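Local structure of dTDP-4-dehydrorhamnose reductase (Bacillus anthracis, 3SC6) at residues Tyr157-Val165 / Gly276-Thr284; Leu206-Ser217 / Leu262-Trp273. The protein catalyses the NADPH-dependent reduction of dTDP-4-dehydrorhamnose to dTDP-L-rhamnose, the last step in making this activated sugar. One frame throughout, in Å; residues are numbered along the deposited sequence.

Contact 1: Tyr157-Val165 / Gly276-Thr284; sequences YGKYGNNFV and GLERFFIET. With SO4 (sulfate ion), chain H.
F280, on the last turns of helix 273-283, pushes its ring into the loop that follows strand 148-157, where it packs against Y157, G158 and V165. The edge of the Y157 ring is directed at the face of F280 in an offset edge-to-face pair, with centroids 5.6 Å apart and planes at 62°; the nearest carbons are Y157 CE2 and F280 CD1, at 3.7 Å. The side chain of Y157 is also about 7 Å from the bound NADP. Farther round the F280 ring, G158 O lies at the edge, 3.4 Å from F280 CE1. V165, on the first turn of helix 164-172, points back at F280, the two side chains coming from opposite directions, and puts CG1 3.7 Å from F280 CE2, while its CG2 sits over a face of Y157 near the rim. One face of F280 also carries T284 OG1, which bonds back to F280 O.

At the outer end the contact turns polar. K159 runs extended past T284, its CG 3.4 Å from T284 CG2, then bends at its last torsion (chi4 60°), which delivers NZ to E283 OE1 at 2.6 Å. The ammonium takes the anti side of that oxygen and R279 NH2 the syn side of E283 OE2, both somewhat out of the carboxylate plane, so the carboxylate is gripped from both ends. Y190 OH joins K159 NZ and E283 OE1, and R279 reaches on to D193.

An aromatic core closed by a K159-E283-R279 salt-bridge network thus fastens the C-terminal helix to a strand-loop-helix unit of the Rossmann-type fold.

Contact 2: Leu206-Ser217 / Leu262-Trp273; sequences LYGTYHVSNTGS and LRLNGFLQMPSW
M270 folds back on itself, bent at chi2 (-68°) and again at chi3 (-62°), and the curl lays its thioether against V212 and N214: SD is 3.7 Å from V212 CG1, and CE is 3.7 Å from N214 ND2. In W273, CG stands between the backbone N and the carbonyl carbon (chi1 62°), which sets the indole beside the chain from T215 to S217, with T215 O near the ring plane at its edge.

T215 is gripped three times. Its N-H donates to P271 O at 2.8 Å, and its own carbonyl O receives W273 N at 3.0 Å, in the carbonyl plane; both bonds are fairly straight, and together they make a single bridge between T215 and S272. The third bond is the side chain's, T215 OG1 to M270 O at 2.8 Å, arriving well above that carbonyl plane.

Toward the other end the packing is apolar. L262 CD2 lies 4.0 Å from Y210 CD1, and L206 CD1 meets the F267 ring at CZ, 3.6 Å away. Between these halves a water donates to H211 O and accepts a weak bond from L262 N; H211 O also takes a bond from H259.

Strand 208-211 runs parallel to strand 148-157 at this border of the sheet. V212, F267 and M270 pack on helix 191-202, W273 touches P188 of strand 185-190, and S272 caps E275 N at the start of helix 273-283.

Contacts 1 and 2 share helix 273-283: 262-273 ends on its first residue, W273, and 276-284 holds most of the remainder and its C-terminal end. Their centres lie 20 Å apart, yet they touch where G276 CA packs on N214 OD1. Strand 148-157 serves both, ending in contact 1 and flanking strand 208-211 of contact 2. Contact 1 is the more buried, a side-chain affair of rings with charges at its outer end and no backbone hydrogen bond between its segments. Contact 2 is only partly buried and grades from apolar packing that reaches the surface at L206 to a backbone-bonded bridge. Y190 connects the two, its OH bonded to K159 and E283 and its backbone N to N214.

Contact 1: Tyr157-Val165 / Gly276-Thr284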
loop_
_atom_site.group_PDB
_atom_site.type_symbol
_atom_site.label_atom_id
_atom_site.label_comp_id
_atom_site.label_asym_id
_atom_site.label_seq_id
_atom_site.Cartn_x
_atom_site.Cartn_y
_atom_site.Cartn_z
ATOM N N TYR A 157 5.532 -4.904 -0.008
ATOM C CA TYR A 157 6.239 -5.824 0.885
ATOM C C TYR A 157 7.376 -5.054 1.544
ATOM O O TYR A 157 8.020 -4.229 0.893
ATOM C CB TYR A 157 6.812 -7.016 0.121
ATOM C CG TYR A 157 7.913 -6.662 -0.848
ATOM C CD1 TYR A 157 7.631 -6.273 -2.147
ATOM C CD2 TYR A 157 9.245 -6.741 -0.461
ATOM C CE1 TYR A 157 8.650 -5.954 -3.032
ATOM C CE2 TYR A 157 10.265 -6.429 -1.331
ATOM C CZ TYR A 157 9.969 -6.036 -2.614
ATOM O OH TYR A 157 10.995 -5.726 -3.477
ATOM N N GLY A 158 7.628 -5.323 2.824
ATOM C CA GLY A 158 8.696 -4.633 3.555
ATOM C C GLY A 158 9.508 -5.508 4.493
ATOM O O GLY A 158 9.421 -6.733 4.455
ATOM N N LYS A 159 10.303 -4.860 5.338
ATOM C CA LYS A 159 11.147 -5.559 6.299
ATOM C C LYS A 159 10.367 -6.293 7.368
ATOM O O LYS A 159 10.716 -7.412 7.748
ATOM C CB LYS A 159 12.054 -4.574 7.054
ATOM C CG LYS A 159 13.042 -3.783 6.232
ATOM C CD LYS A 159 13.895 -2.911 7.156
ATOM C CE LYS A 159 14.939 -2.120 6.391
ATOM N NZ LYS A 159 14.331 -1.201 5.384
ATOM N N TYR A 160 9.307 -5.660 7.851
ATOM C CA TYR A 160 8.498 -6.239 8.909
ATOM C C TYR A 160 7.243 -6.945 8.424
ATOM O O TYR A 160 6.708 -6.630 7.363
ATOM C CB TYR A 160 8.149 -5.124 9.892
ATOM C CG TYR A 160 9.393 -4.382 10.336
ATOM C CD1 TYR A 160 10.153 -4.821 11.407
ATOM C CD2 TYR A 160 9.818 -3.252 9.652
ATOM C CE1 TYR A 160 11.297 -4.146 11.790
ATOM C CE2 TYR A 160 10.953 -2.575 10.026
ATOM C CZ TYR A 160 11.688 -3.021 11.093
ATOM O OH TYR A 160 12.818 -2.335 11.456
ATOM N N GLY A 161 6.792 -7.915 9.218
ATOM C CA GLY A 161 5.598 -8.698 8.909
ATOM C C GLY A 161 5.850 -9.730 7.826
ATOM O O GLY A 161 6.885 -9.708 7.163
ATOM N N ASN A 162 4.904 -10.647 7.653
ATOM C CA ASN A 162 5.039 -11.677 6.637
ATOM C C ASN A 162 4.747 -11.083 5.274
ATOM O O ASN A 162 3.969 -10.142 5.156
ATOM C CB ASN A 162 4.078 -12.842 6.899
ATOM C CG ASN A 162 4.338 -13.534 8.224
ATOM O OD1 ASN A 162 5.271 -13.188 8.952
ATOM N ND2 ASN A 162 3.516 -14.526 8.541
ATOM N N ASN A 163 5.386 -11.627 4.249
ATOM C CA ASN A 163 5.191 -11.160 2.887
ATOM C C ASN A 163 5.627 -12.251 1.917
ATOM O O ASN A 163 6.180 -13.273 2.331
ATOM C CB ASN A 163 5.926 -9.835 2.649
ATOM C CG ASN A 163 7.423 -9.947 2.842
ATOM O OD1 ASN A 163 7.987 -11.036 2.809
ATOM N ND2 ASN A 163 8.081 -8.809 3.000
ATOM N N PHE A 164 5.379 -12.040 0.632
ATOM C CA PHE A 164 5.741 -13.025 -0.381
ATOM C C PHE A 164 7.246 -13.269 -0.481
ATOM O O PHE A 164 7.663 -14.378 -0.772
ATOM C CB PHE A 164 5.177 -12.608 -1.740
ATOM C CG PHE A 164 5.440 -13.598 -2.845
ATOM C CD1 PHE A 164 4.545 -14.627 -3.093
ATOM C CD2 PHE A 164 6.565 -13.488 -3.648
ATOM C CE1 PHE A 164 4.775 -15.533 -4.111
ATOM C CE2 PHE A 164 6.801 -14.391 -4.670
ATOM C CZ PHE A 164 5.905 -15.412 -4.902
ATOM N N VAL A 165 8.065 -12.255 -0.236
ATOM C CA VAL A 165 9.510 -12.453 -0.325
ATOM C C VAL A 165 10.032 -13.331 0.819
ATOM O O VAL A 165 10.840 -14.230 0.587
ATOM C CB VAL A 165 10.274 -11.128 -0.372
ATOM C CG1 VAL A 165 11.770 -11.385 -0.404
ATOM C CG2 VAL A 165 9.850 -10.327 -1.588
ATOM N N GLY A 276 14.075 -2.510 -6.737
ATOM C CA GLY A 276 13.480 -2.291 -5.422
ATOM C C GLY A 276 13.735 -3.495 -4.534
ATOM O O GLY A 276 13.905 -3.364 -3.320
ATOM N N LEU A 277 13.763 -4.670 -5.158
ATOM C CA LEU A 277 14.003 -5.927 -4.460
ATOM C C LEU A 277 15.461 -6.037 -4.013
ATOM O O LEU A 277 15.756 -6.665 -3.000
ATOM C CB LEU A 277 13.645 -7.105 -5.373
ATOM C CG LEU A 277 13.821 -8.523 -4.822
ATOM C CD1 LEU A 277 13.020 -8.731 -3.543
ATOM C CD2 LEU A 277 13.418 -9.539 -5.874
ATOM N N GLU A 278 16.374 -5.429 -4.766
ATOM C CA GLU A 278 17.784 -5.482 -4.409
ATOM C C GLU A 278 18.020 -4.854 -3.054
ATOM O O GLU A 278 18.601 -5.475 -2.164
ATOM C CB GLU A 278 18.661 -4.729 -5.415
ATOM C CG GLU A 278 18.636 -5.235 -6.838
ATOM C CD GLU A 278 19.571 -4.441 -7.741
ATOM O OE1 GLU A 278 20.303 -3.567 -7.225
ATOM O OE2 GLU A 278 19.586 -4.700 -8.963
ATOM N N ARG A 279 17.547 -3.619 -2.896
ATOM C CA ARG A 279 17.730 -2.894 -1.643
ATOM C C ARG A 279 17.031 -3.582 -0.461
ATOM O O ARG A 279 17.307 -3.266 0.695
ATOM C CB ARG A 279 17.388 -1.396 -1.817
ATOM C CG ARG A 279 17.723 -0.525 -0.605
ATOM C CD ARG A 279 17.685 0.983 -0.931
ATOM N NE ARG A 279 16.388 1.554 -1.293
ATOM C CZ ARG A 279 15.570 2.176 -0.441
ATOM N NH1 ARG A 279 14.418 2.675 -0.873
ATOM N NH2 ARG A 279 15.903 2.324 0.838
ATOM N N PHE A 280 16.149 -4.536 -0.756
ATOM C CA PHE A 280 15.454 -5.275 0.291
ATOM C C PHE A 280 16.442 -6.195 0.995
ATOM O O PHE A 280 16.518 -6.210 2.222
ATOM C CB PHE A 280 14.306 -6.107 -0.269
ATOM C CG PHE A 280 13.673 -6.998 0.751
ATOM C CD1 PHE A 280 12.650 -6.540 1.557
ATOM C CD2 PHE A 280 14.118 -8.301 0.914
ATOM C CE1 PHE A 280 12.076 -7.365 2.507
ATOM C CE2 PHE A 280 13.550 -9.133 1.858
ATOM C CZ PHE A 280 12.526 -8.665 2.657
ATOM N N PHE A 281 17.188 -6.976 0.214
ATOM C CA PHE A 281 18.177 -7.890 0.784
ATOM C C PHE A 281 19.314 -7.116 1.436
ATOM O O PHE A 281 19.811 -7.508 2.489
ATOM C CB PHE A 281 18.755 -8.839 -0.275
ATOM C CG PHE A 281 17.749 -9.793 -0.867
ATOM C CD1 PHE A 281 17.515 -11.026 -0.272
ATOM C CD2 PHE A 281 17.061 -9.476 -2.028
ATOM C CE1 PHE A 281 16.601 -11.913 -0.814
ATOM C CE2 PHE A 281 16.145 -10.361 -2.574
ATOM C CZ PHE A 281 15.916 -11.579 -1.966
ATOM N N ILE A 282 19.719 -6.016 0.805
ATOM C CA ILE A 282 20.804 -5.180 1.323
ATOM C C ILE A 282 20.513 -4.654 2.724
ATOM O O ILE A 282 21.381 -4.677 3.598
ATOM C CB ILE A 282 21.091 -3.971 0.397
ATOM C CG1 ILE A 282 21.555 -4.446 -0.982
ATOM C CG2 ILE A 282 22.167 -3.089 1.000
ATOM C CD1 ILE A 282 21.852 -3.315 -1.949
ATOM N N GLU A 283 19.282 -4.198 2.934
ATOM C CA GLU A 283 18.872 -3.655 4.227
ATOM C C GLU A 283 18.468 -4.703 5.275
ATOM O O GLU A 283 18.581 -4.447 6.474
ATOM C CB GLU A 283 17.745 -2.637 4.024
ATOM C CG GLU A 283 18.160 -1.440 3.173
ATOM C CD GLU A 283 17.037 -0.439 2.957
ATOM O OE1 GLU A 283 15.896 -0.710 3.379
ATOM O OE2 GLU A 283 17.300 0.621 2.353
ATOM N N THR A 284 18.011 -5.873 4.835
ATOM C CA THR A 284 17.604 -6.928 5.769
ATOM C C THR A 284 18.584 -8.100 5.788
ATOM O O THR A 284 18.175 -9.257 5.898
ATOM C CB THR A 284 16.202 -7.464 5.427
ATOM O OG1 THR A 284 16.204 -8.015 4.104
ATOM C CG2 THR A 284 15.179 -6.354 5.504
HETATM S S SO4 H . 8.866 -8.939 12.003
HETATM O O1 SO4 H . 7.910 -7.850 11.830
HETATM O O2 SO4 H . 9.674 -8.685 13.195
HETATM O O3 SO4 H . 8.135 -10.196 12.162
HETATM O O4 SO4 H . 9.741 -9.024 10.835
#

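Contact 2: Leu206-Ser217 / Leu262-Trp273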
loop_
_atom_site.group_PDB
_atom_site.type_symbol
_atom_site.label_atom_id
_atom_site.label_comp_id
_atom_site.label_asym_id
_atom_site.label_seq_id
_atom_site.Cartn_x
_atom_site.Cartn_y
_atom_site.Cartn_z
ATOM N N LEU A 206 1.039 19.604 -3.374
ATOM C CA LEU A 206 0.612 19.163 -4.701
ATOM C C LEU A 206 -0.410 18.062 -4.448
ATOM O O LEU A 206 -0.183 16.905 -4.790
ATOM C CB LEU A 206 1.820 18.579 -5.448
ATOM C CG LEU A 206 3.060 19.476 -5.599
ATOM C CD1 LEU A 206 4.214 18.719 -6.216
ATOM C CD2 LEU A 206 2.764 20.737 -6.390
ATOM N N TYR A 207 -1.549 18.429 -3.873
ATOM C CA TYR A 207 -2.587 17.454 -3.545
ATOM C C TYR A 207 -3.167 16.760 -4.768
ATOM O O TYR A 207 -3.099 17.272 -5.874
ATOM C CB TYR A 207 -3.723 18.116 -2.766
ATOM C CG TYR A 207 -3.257 18.965 -1.602
ATOM C CD1 TYR A 207 -2.667 18.398 -0.488
ATOM C CD2 TYR A 207 -3.519 20.324 -1.578
ATOM C CE1 TYR A 207 -2.257 19.178 0.576
ATOM C CE2 TYR A 207 -3.133 21.106 -0.513
ATOM C CZ TYR A 207 -2.501 20.532 0.559
ATOM O OH TYR A 207 -2.118 21.315 1.622
ATOM N N GLY A 208 -3.741 15.582 -4.552
ATOM C CA GLY A 208 -4.336 14.819 -5.631
ATOM C C GLY A 208 -4.179 13.330 -5.440
ATOM O O GLY A 208 -3.852 12.868 -4.350
ATOM N N THR A 209 -4.413 12.586 -6.521
ATOM C CA THR A 209 -4.308 11.137 -6.515
ATOM C C THR A 209 -3.022 10.752 -7.240
ATOM O O THR A 209 -2.764 11.242 -8.329
ATOM C CB THR A 209 -5.515 10.492 -7.234
ATOM O OG1 THR A 209 -6.736 10.923 -6.619
ATOM C CG2 THR A 209 -5.426 8.989 -7.183
ATOM N N TYR A 210 -2.231 9.870 -6.631
ATOM C CA TYR A 210 -0.959 9.417 -7.203
ATOM C C TYR A 210 -0.723 7.917 -7.174
ATOM O O TYR A 210 -1.000 7.260 -6.167
ATOM C CB TYR A 210 0.196 10.007 -6.402
ATOM C CG TYR A 210 0.372 11.496 -6.471
ATOM C CD1 TYR A 210 1.306 12.053 -7.335
ATOM C CD2 TYR A 210 -0.375 12.346 -5.670
ATOM C CE1 TYR A 210 1.499 13.407 -7.397
ATOM C CE2 TYR A 210 -0.197 13.717 -5.730
ATOM C CZ TYR A 210 0.746 14.241 -6.603
ATOM O OH TYR A 210 0.943 15.596 -6.683
ATOM N N HIS A 211 -0.202 7.372 -8.274
ATOM C CA HIS A 211 0.092 5.951 -8.317
ATOM C C HIS A 211 1.576 5.798 -8.023
ATOM O O HIS A 211 2.414 6.251 -8.801
ATOM C CB HIS A 211 -0.226 5.272 -9.651
ATOM C CG HIS A 211 -1.671 5.295 -10.025
ATOM N ND1 HIS A 211 -2.110 5.143 -11.318
ATOM C CD2 HIS A 211 -2.774 5.543 -9.281
ATOM C CE1 HIS A 211 -3.429 5.217 -11.340
ATOM N NE2 HIS A 211 -3.854 5.474 -10.122
ATOM N N VAL A 212 1.896 5.169 -6.897
ATOM C CA VAL A 212 3.284 4.962 -6.505
ATOM C C VAL A 212 3.579 3.474 -6.396
ATOM O O VAL A 212 3.028 2.776 -5.539
ATOM C CB VAL A 212 3.594 5.630 -5.162
ATOM C CG1 VAL A 212 5.049 5.387 -4.777
ATOM C CG2 VAL A 212 3.301 7.121 -5.240
ATOM N N SER A 213 4.453 2.998 -7.277
ATOM C CA SER A 213 4.850 1.603 -7.318
ATOM C C SER A 213 6.171 1.538 -8.029
ATOM O O SER A 213 6.570 2.502 -8.674
ATOM C CB SER A 213 3.848 0.781 -8.127
ATOM O OG SER A 213 2.550 0.857 -7.575
ATOM N N ASN A 214 6.861 0.412 -7.917
ATOM C CA ASN A 214 8.131 0.270 -8.594
ATOM C C ASN A 214 7.852 0.076 -10.078
ATOM O O ASN A 214 6.804 -0.448 -10.459
ATOM C CB ASN A 214 8.953 -0.882 -8.017
ATOM C CG ASN A 214 9.368 -0.645 -6.574
ATOM O OD1 ASN A 214 9.833 -1.555 -5.896
ATOM N ND2 ASN A 214 9.188 0.576 -6.098
ATOM N N THR A 215 8.790 0.529 -10.903
ATOM C CA THR A 215 8.683 0.436 -12.353
ATOM C C THR A 215 8.711 -0.993 -12.875
ATOM O O THR A 215 9.242 -1.892 -12.228
ATOM C CB THR A 215 9.851 1.197 -13.017
ATOM O OG1 THR A 215 9.823 2.567 -12.603
ATOM C CG2 THR A 215 9.771 1.120 -14.536
ATOM N N GLY A 216 8.117 -1.189 -14.049
ATOM C CA GLY A 216 8.070 -2.495 -14.700
ATOM C C GLY A 216 6.951 -3.425 -14.282
ATOM O O GLY A 216 6.414 -3.324 -13.180
ATOM N N SER A 217 6.598 -4.328 -15.194
ATOM C CA SER A 217 5.555 -5.310 -14.958
ATOM C C SER A 217 6.282 -6.541 -14.443
ATOM O O SER A 217 7.508 -6.627 -14.557
ATOM C CB SER A 217 4.797 -5.629 -16.246
ATOM O OG SER A 217 5.662 -6.179 -17.221
ATOM N N LEU A 262 3.159 11.606 -10.832
ATOM C CA LEU A 262 4.548 11.786 -10.383
ATOM C C LEU A 262 5.350 12.500 -11.459
ATOM O O LEU A 262 6.069 13.454 -11.185
ATOM C CB LEU A 262 5.224 10.452 -10.062
ATOM C CG LEU A 262 4.712 9.627 -8.887
ATOM C CD1 LEU A 262 5.441 8.294 -8.832
ATOM C CD2 LEU A 262 4.887 10.401 -7.583
ATOM N N ARG A 263 5.221 12.020 -12.686
ATOM C CA ARG A 263 5.919 12.598 -13.827
ATOM C C ARG A 263 5.411 13.994 -14.196
ATOM O O ARG A 263 6.184 14.829 -14.662
ATOM C CB ARG A 263 5.860 11.614 -14.996
ATOM C CG ARG A 263 6.378 12.099 -16.339
ATOM C CD ARG A 263 6.402 10.916 -17.307
ATOM N NE ARG A 263 5.129 10.187 -17.312
ATOM C CZ ARG A 263 4.087 10.452 -18.097
ATOM N NH1 ARG A 263 2.985 9.714 -17.998
ATOM N NH2 ARG A 263 4.133 11.446 -18.972
ATOM N N LEU A 264 4.124 14.253 -13.976
ATOM C CA LEU A 264 3.549 15.566 -14.284
ATOM C C LEU A 264 3.855 16.589 -13.178
ATOM O O LEU A 264 3.716 17.791 -13.393
ATOM C CB LEU A 264 2.031 15.479 -14.500
ATOM C CG LEU A 264 1.500 14.646 -15.671
ATOM C CD1 LEU A 264 -0.023 14.603 -15.634
ATOM C CD2 LEU A 264 1.993 15.195 -17.005
ATOM N N ASN A 265 4.258 16.112 -12.002
ATOM C CA ASN A 265 4.579 16.997 -10.882
ATOM C C ASN A 265 6.077 17.114 -10.611
ATOM O O ASN A 265 6.492 17.412 -9.495
ATOM C CB ASN A 265 3.841 16.566 -9.613
ATOM C CG ASN A 265 2.343 16.637 -9.760
ATOM O OD1 ASN A 265 1.828 16.946 -10.823
ATOM N ND2 ASN A 265 1.634 16.349 -8.687
ATOM N N GLY A 266 6.887 16.862 -11.635
ATOM C CA GLY A 266 8.339 16.957 -11.515
ATOM C C GLY A 266 9.077 15.898 -10.718
ATOM O O GLY A 266 10.307 15.915 -10.676
ATOM N N PHE A 267 8.360 14.978 -10.083
ATOM C CA PHE A 267 9.026 13.937 -9.303
ATOM C C PHE A 267 9.714 12.950 -10.236
ATOM O O PHE A 267 9.267 12.745 -11.365
ATOM C CB PHE A 267 8.036 13.159 -8.435
ATOM C CG PHE A 267 7.282 14.001 -7.448
ATOM C CD1 PHE A 267 6.010 14.458 -7.738
ATOM C CD2 PHE A 267 7.846 14.335 -6.230
ATOM C CE1 PHE A 267 5.309 15.222 -6.828
ATOM C CE2 PHE A 267 7.154 15.103 -5.319
ATOM C CZ PHE A 267 5.883 15.548 -5.618
ATOM N N LEU A 268 10.804 12.345 -9.767
ATOM C CA LEU A 268 11.529 11.371 -10.573
ATOM C C LEU A 268 10.809 10.029 -10.508
ATOM O O LEU A 268 10.015 9.780 -9.596
ATOM C CB LEU A 268 12.982 11.215 -10.109
ATOM C CG LEU A 268 13.885 12.446 -10.208
ATOM C CD1 LEU A 268 15.266 12.120 -9.655
ATOM C CD2 LEU A 268 13.986 12.936 -11.650
ATOM N N GLN A 269 11.091 9.166 -11.477
ATOM C CA GLN A 269 10.467 7.852 -11.532
ATOM C C GLN A 269 10.963 6.926 -10.434
ATOM O O GLN A 269 12.105 7.023 -9.986
ATOM C CB GLN A 269 10.713 7.193 -12.895
ATOM C CG GLN A 269 10.135 7.963 -14.077
ATOM C CD GLN A 269 10.391 7.274 -15.410
ATOM O OE1 GLN A 269 11.001 6.203 -15.468
ATOM N NE2 GLN A 269 9.922 7.892 -16.492
ATOM N N MET A 270 10.078 6.035 -10.004
ATOM C CA MET A 270 10.379 5.061 -8.972
ATOM C C MET A 270 11.368 4.056 -9.537
ATOM O O MET A 270 11.477 3.910 -10.757
ATOM C CB MET A 270 9.101 4.302 -8.596
ATOM C CG MET A 270 7.999 5.133 -7.963
ATOM S SD MET A 270 8.420 5.731 -6.321
ATOM C CE MET A 270 8.614 4.181 -5.443
ATOM N N PRO A 271 12.117 3.373 -8.659
ATOM C CA PRO A 271 13.053 2.385 -9.169
ATOM C C PRO A 271 12.263 1.190 -9.690
ATOM O O PRO A 271 11.066 1.083 -9.415
ATOM C CB PRO A 271 13.863 1.981 -7.930
ATOM C CG PRO A 271 13.623 3.051 -6.922
ATOM C CD PRO A 271 12.267 3.593 -7.210
ATOM N N SER A 272 12.912 0.304 -10.436
ATOM C CA SER A 272 12.229 -0.871 -10.965
ATOM C C SER A 272 11.996 -1.843 -9.815
ATOM O O SER A 272 12.704 -1.798 -8.812
ATOM C CB SER A 272 13.067 -1.533 -12.051
ATOM O OG SER A 272 14.315 -1.943 -11.529
ATOM N N TRP A 273 10.996 -2.711 -9.953
ATOM C CA TRP A 273 10.690 -3.687 -8.908
ATOM C C TRP A 273 11.917 -4.552 -8.691
ATOM O O TRP A 273 12.216 -4.976 -7.574
ATOM C CB TRP A 273 9.498 -4.567 -9.300
ATOM C CG TRP A 273 9.717 -5.394 -10.539
ATOM C CD1 TRP A 273 9.402 -5.055 -11.822
ATOM C CD2 TRP A 273 10.305 -6.697 -10.604
ATOM N NE1 TRP A 273 9.754 -6.065 -12.682
ATOM C CE2 TRP A 273 10.310 -7.086 -11.959
ATOM C CE3 TRP A 273 10.830 -7.573 -9.648
ATOM C CZ2 TRP A 273 10.816 -8.313 -12.379
ATOM C CZ3 TRP A 273 11.331 -8.789 -10.069
ATOM C CH2 TRP A 273 11.320 -9.149 -11.422
HETATM O O HOH W 1 1.860 8.579 -10.426
HETATM O O HOH W 2 10.299 -4.260 -5.551
#